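Local coordinates for protein down syndrome cell adhesion molecule, isoform AK (Drosophila melanogaster, PDB 4WVR) that probably mediates homophilic cell adhesion, its seventh immunoglobulin domain contributing to self-recognition by pairing with a second copy, at residues A[50-53]-A[57-60]; A[28-33]-A[39-44]. All coordinates share one frame; numbering follows the deposited sequence.

Contact 1: A[50-53]-A[57-60]; sequences IING and ITIL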
loop_
_atom_site.group_PDB
_atom_site.type_symbol
_atom_site.label_atom_id
_atom_site.label_comp_id
_atom_site.label_asym_id
_atom_site.label_seq_id
_atom_site.Cartn_x
_atom_site.Cartn_y
_atom_site.Cartn_z
ATOM N N ILE A 50 3.569 17.144 2.778
ATOM C CA ILE A 50 2.728 16.481 3.760
ATOM C C ILE A 50 3.586 15.795 4.806
ATOM O O ILE A 50 4.579 15.152 4.474
ATOM C CB ILE A 50 1.815 15.408 3.132
ATOM C CG1 ILE A 50 1.350 15.814 1.737
ATOM C CG2 ILE A 50 0.632 15.111 4.045
ATOM C CD1 ILE A 50 0.645 14.685 1.018
ATOM N N ILE A 51 3.197 15.922 6.067
ATOM C CA ILE A 51 3.834 15.158 7.128
ATOM C C ILE A 51 2.805 14.213 7.727
ATOM O O ILE A 51 1.603 14.408 7.545
ATOM C CB ILE A 51 4.413 16.066 8.228
ATOM C CG1 ILE A 51 3.294 16.862 8.901
ATOM C CG2 ILE A 51 5.469 16.994 7.644
ATOM C CD1 ILE A 51 3.772 17.791 9.985
ATOM N N ASN A 52 3.283 13.189 8.427
ATOM C CA ASN A 52 2.417 12.196 9.054
ATOM C C ASN A 52 1.340 12.838 9.932
ATOM O O ASN A 52 1.646 13.605 10.849
ATOM C CB ASN A 52 3.260 11.224 9.883
ATOM C CG ASN A 52 2.449 10.069 10.436
ATOM O OD1 ASN A 52 1.456 9.646 9.842
ATOM N ND2 ASN A 52 2.873 9.548 11.581
ATOM N N GLY A 53 0.081 12.538 9.627
ATOM C CA GLY A 53 -1.039 13.056 10.390
ATOM C C GLY A 53 -1.682 14.305 9.811
ATOM O O GLY A 53 -2.826 14.622 10.136
ATOM N N ILE A 57 -3.876 12.577 7.044
ATOM C CA ILE A 57 -3.161 11.678 6.144
ATOM C C ILE A 57 -2.020 10.961 6.859
ATOM O O ILE A 57 -1.113 11.605 7.391
ATOM C CB ILE A 57 -2.583 12.435 4.935
ATOM C CG1 ILE A 57 -3.704 13.099 4.136
ATOM C CG2 ILE A 57 -1.771 11.493 4.052
ATOM C CD1 ILE A 57 -3.202 13.980 3.012
ATOM N N THR A 58 -2.065 9.632 6.869
ATOM C CA THR A 58 -0.998 8.840 7.476
ATOM C C THR A 58 0.158 8.621 6.501
ATOM O O THR A 58 -0.051 8.260 5.345
ATOM C CB THR A 58 -1.512 7.464 7.960
ATOM O OG1 THR A 58 -2.571 7.647 8.911
ATOM C CG2 THR A 58 -0.387 6.672 8.607
ATOM N N ILE A 59 1.376 8.846 6.980
ATOM C CA ILE A 59 2.578 8.599 6.194
ATOM C C ILE A 59 3.580 7.816 7.036
ATOM O O ILE A 59 3.914 8.226 8.146
ATOM C CB ILE A 59 3.220 9.915 5.714
ATOM C CG1 ILE A 59 2.286 10.638 4.739
ATOM C CG2 ILE A 59 4.571 9.653 5.072
ATOM C CD1 ILE A 59 2.809 11.976 4.269
ATOM N N LEU A 60 4.055 6.688 6.516
ATOM C CA LEU A 60 5.003 5.863 7.259
ATOM C C LEU A 60 6.096 5.279 6.373
ATOM O O LEU A 60 5.814 4.639 5.356
ATOM C CB LEU A 60 4.275 4.725 7.981
ATOM C CG LEU A 60 5.197 3.749 8.718
ATOM C CD1 LEU A 60 5.858 4.440 9.901
ATOM C CD2 LEU A 60 4.438 2.508 9.168
HETATM O O HOH W 1 -1.538 8.932 10.748
#
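The flat carboxamide of N52 has one face covered by the backbone of I59, whose O stands almost directly above N52 CG at 3.3 Å. That oxygen is also near OD1, but two acceptors make no hydrogen bond, and the adjacent I59 N-H probably offsets their repulsion. I59 N donates to N52 OD1 at 3.0 Å, nearly straight (170°), arriving about 40° out of the amide plane. Displaced toward the opposite face, a water donates to OD1 and also lies by T58 OG1, so close that this second link is doubtful. With CG anti to the backbone N (chi1 -173°), the N52 side chain turns back across the gap. In this immunoglobulin domain 50-53 begins the loop that carries the chain from strand 48-50 of one sheet to strand 57-63 of the other, and the N52 amide stands in for a backbone acceptor. Next to it, G53 N donates to I57 O at 2.7 Å, tilted from the carbonyl plane. On the inner side the contact turns apolar: I59 CD1 lies 3.7 Å from I50 CB, the side chains crossing at about a right angle, and I57 CD1 meets I50 CG2 at 4.1 Å, close to F82 and L69.

Contact 2: A[28-33]-A[39-44]; sequences VQCMVQ and ITIKWT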
loop_
_atom_site.group_PDB
_atom_site.type_symbol
_atom_site.label_atom_id
_atom_site.label_comp_id
_atom_site.label_asym_id
_atom_site.label_seq_id
_atom_site.Cartn_x
_atom_site.Cartn_y
_atom_site.Cartn_z
ATOM N N VAL A 28 -1.788 4.396 -0.946
ATOM C CA VAL A 28 -0.817 3.916 -1.922
ATOM C C VAL A 28 0.510 3.592 -1.243
ATOM O O VAL A 28 0.801 4.114 -0.159
ATOM C CB VAL A 28 -0.557 4.953 -3.034
ATOM C CG1 VAL A 28 -1.749 5.056 -3.980
ATOM C CG2 VAL A 28 -0.215 6.312 -2.428
ATOM N N GLN A 29 1.299 2.724 -1.875
ATOM C CA GLN A 29 2.664 2.451 -1.434
ATOM C C GLN A 29 3.631 3.028 -2.441
ATOM O O GLN A 29 3.540 2.726 -3.634
ATOM C CB GLN A 29 2.953 0.956 -1.309
ATOM C CG GLN A 29 2.286 0.238 -0.156
ATOM C CD GLN A 29 2.924 -1.114 0.137
ATOM O OE1 GLN A 29 4.120 -1.328 -0.079
ATOM N NE2 GLN A 29 2.098 -2.061 0.540
ATOM N N CYS A 30 4.568 3.838 -1.965
ATOM C CA CYS A 30 5.657 4.317 -2.808
ATOM C C CYS A 30 6.831 3.363 -2.667
ATOM O O CYS A 30 7.540 3.375 -1.659
ATOM C CB CYS A 30 6.064 5.739 -2.423
ATOM S SG CYS A 30 7.365 6.437 -3.462
ATOM N N MET A 31 7.025 2.520 -3.673
ATOM C CA MET A 31 8.044 1.485 -3.593
ATOM C C MET A 31 9.185 1.765 -4.559
ATOM O O MET A 31 9.038 1.642 -5.774
ATOM C CB MET A 31 7.432 0.108 -3.864
ATOM C CG MET A 31 6.538 -0.394 -2.727
ATOM S SD MET A 31 5.579 -1.862 -3.164
ATOM C CE MET A 31 4.415 -1.163 -4.334
ATOM N N VAL A 32 10.320 2.160 -3.998
ATOM C CA VAL A 32 11.518 2.409 -4.780
ATOM C C VAL A 32 12.089 1.085 -5.279
ATOM O O VAL A 32 12.177 0.114 -4.528
ATOM C CB VAL A 32 12.574 3.171 -3.950
ATOM C CG1 VAL A 32 13.866 3.336 -4.736
ATOM C CG2 VAL A 32 12.025 4.522 -3.512
ATOM N N GLN A 33 12.457 1.040 -6.554
ATOM C CA GLN A 33 13.050 -0.159 -7.129
ATOM C C GLN A 33 14.573 -0.031 -7.148
ATOM O O GLN A 33 15.256 -0.470 -6.223
ATOM C CB GLN A 33 12.505 -0.403 -8.536
ATOM C CG GLN A 33 10.987 -0.441 -8.594
ATOM C CD GLN A 33 10.399 -1.512 -7.693
ATOM O OE1 GLN A 33 10.846 -2.660 -7.703
ATOM N NE2 GLN A 33 9.396 -1.139 -6.902
ATOM N N ILE A 39 17.811 6.375 1.235
ATOM C CA ILE A 39 16.925 7.123 0.354
ATOM C C ILE A 39 15.889 7.873 1.174
ATOM O O ILE A 39 15.233 7.290 2.039
ATOM C CB ILE A 39 16.209 6.194 -0.649
ATOM C CG1 ILE A 39 17.227 5.446 -1.508
ATOM C CG2 ILE A 39 15.256 6.987 -1.530
ATOM C CD1 ILE A 39 16.622 4.358 -2.364
ATOM N N THR A 40 15.751 9.168 0.912
ATOM C CA THR A 40 14.724 9.966 1.565
ATOM C C THR A 40 13.446 9.920 0.740
ATOM O O THR A 40 13.471 10.150 -0.468
ATOM C CB THR A 40 15.169 11.429 1.758
ATOM O OG1 THR A 40 16.280 11.475 2.659
ATOM C CG2 THR A 40 14.035 12.263 2.335
ATOM N N ILE A 41 12.331 9.605 1.389
ATOM C CA ILE A 41 11.059 9.506 0.686
ATOM C C ILE A 41 10.027 10.425 1.319
ATOM O O ILE A 41 9.671 10.265 2.485
ATOM C CB ILE A 41 10.526 8.061 0.678
ATOM C CG1 ILE A 41 11.589 7.104 0.134
ATOM C CG2 ILE A 41 9.270 7.976 -0.155
ATOM C CD1 ILE A 41 11.170 5.651 0.144
ATOM N N LYS A 42 9.551 11.394 0.545
ATOM C CA LYS A 42 8.611 12.377 1.064
ATOM C C LYS A 42 7.429 12.567 0.126
ATOM O O LYS A 42 7.470 12.160 -1.035
ATOM C CB LYS A 42 9.313 13.712 1.299
ATOM C CG LYS A 42 10.020 14.247 0.076
ATOM C CD LYS A 42 10.799 15.505 0.411
ATOM C CE LYS A 42 11.490 16.064 -0.818
ATOM N NZ LYS A 42 12.255 17.295 -0.487
ATOM N N TRP A 43 6.376 13.194 0.639
ATOM C CA TRP A 43 5.131 13.328 -0.101
ATOM C C TRP A 43 4.684 14.779 -0.232
ATOM O O TRP A 43 4.949 15.608 0.640
ATOM C CB TRP A 43 4.025 12.519 0.579
ATOM C CG TRP A 43 4.243 11.035 0.580
ATOM C CD1 TRP A 43 5.000 10.316 1.461
ATOM C CD2 TRP A 43 3.677 10.085 -0.330
ATOM N NE1 TRP A 43 4.946 8.979 1.151
ATOM C CE2 TRP A 43 4.140 8.810 0.055
ATOM C CE3 TRP A 43 2.831 10.189 -1.439
ATOM C CZ2 TRP A 43 3.782 7.648 -0.628
ATOM C CZ3 TRP A 43 2.473 9.030 -2.117
ATOM C CH2 TRP A 43 2.951 7.779 -1.709
ATOM N N THR A 44 4.001 15.080 -1.331
ATOM C CA THR A 44 3.314 16.358 -1.472
ATOM C C THR A 44 1.880 16.141 -1.943
ATOM O O THR A 44 1.577 15.160 -2.625
ATOM C CB THR A 44 4.039 17.307 -2.459
ATOM O OG1 THR A 44 4.114 16.698 -3.755
ATOM C CG2 THR A 44 5.440 17.624 -1.970
#
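A cysteine side chain lies obliquely against a tryptophan ring here: C30 SG sits 5.3 Å from the centroid of the six-membered ring of W43, 34° off its normal, while C30 CB makes the tighter touch, 3.5 Å from W43 CZ2. V28 meets the far end of the same benzo ring, its CG2 3.6 Å from W43 CH2, again oblique to the ring plane. That methyl is wedged between the backbone N and carbonyl carbon of its own residue. The indole is held at its other end as well, since W43 NE1 donates to S67 OG, which satisfies the buried indole N-H. Farther along, C30 SG touches I41 CG2 at 4.1 Å. The two branches of V32 then divide their work: CG2 passes I41 CD1 at 3.9 Å, the side chains sliding past each other in opposite directions, whereas CG1 reaches I39 CD1 tip to tip at 3.8 Å. C30 points inward from its strand, and a chi1 of -178° swings SG away from the backbone N to reach C84 SG. A disulfide between the two sheets with a tryptophan packed on it is the hallmark core of the immunoglobulin fold. The strand segments 28-31 and 40-44 run 9.5 Å apart at their closest, too far for backbone pairing, so side chains alone bridge them. Strand 26-31 lies beside strand 66-71, with M31 and Q33 also bonded through the backbone to A11 and S9; strand 40-45 lies in the facing sheet between strands 48-50 and 80-87.

In the fold
Both contacts join the two sheets of the sandwich, but at different depths, and their centres lie about 12 Å apart. Contact 2 spans the middle of the core and is apolar throughout; contact 1 lies at one margin, where the chain crosses between sheets, and mixes backbone, amide and water bonds with an inner apolar patch. The two meet at W43: I59 CG2 packs on its ring at W43 CD1, 3.7 Å away, and I50 N probably bonds to W43 O, so the tryptophan extends the core toward the turn. Each also borders the second subunit, through T58 and L60 in contact 1 and through outward residues such as Q29 and Q33 in contact 2.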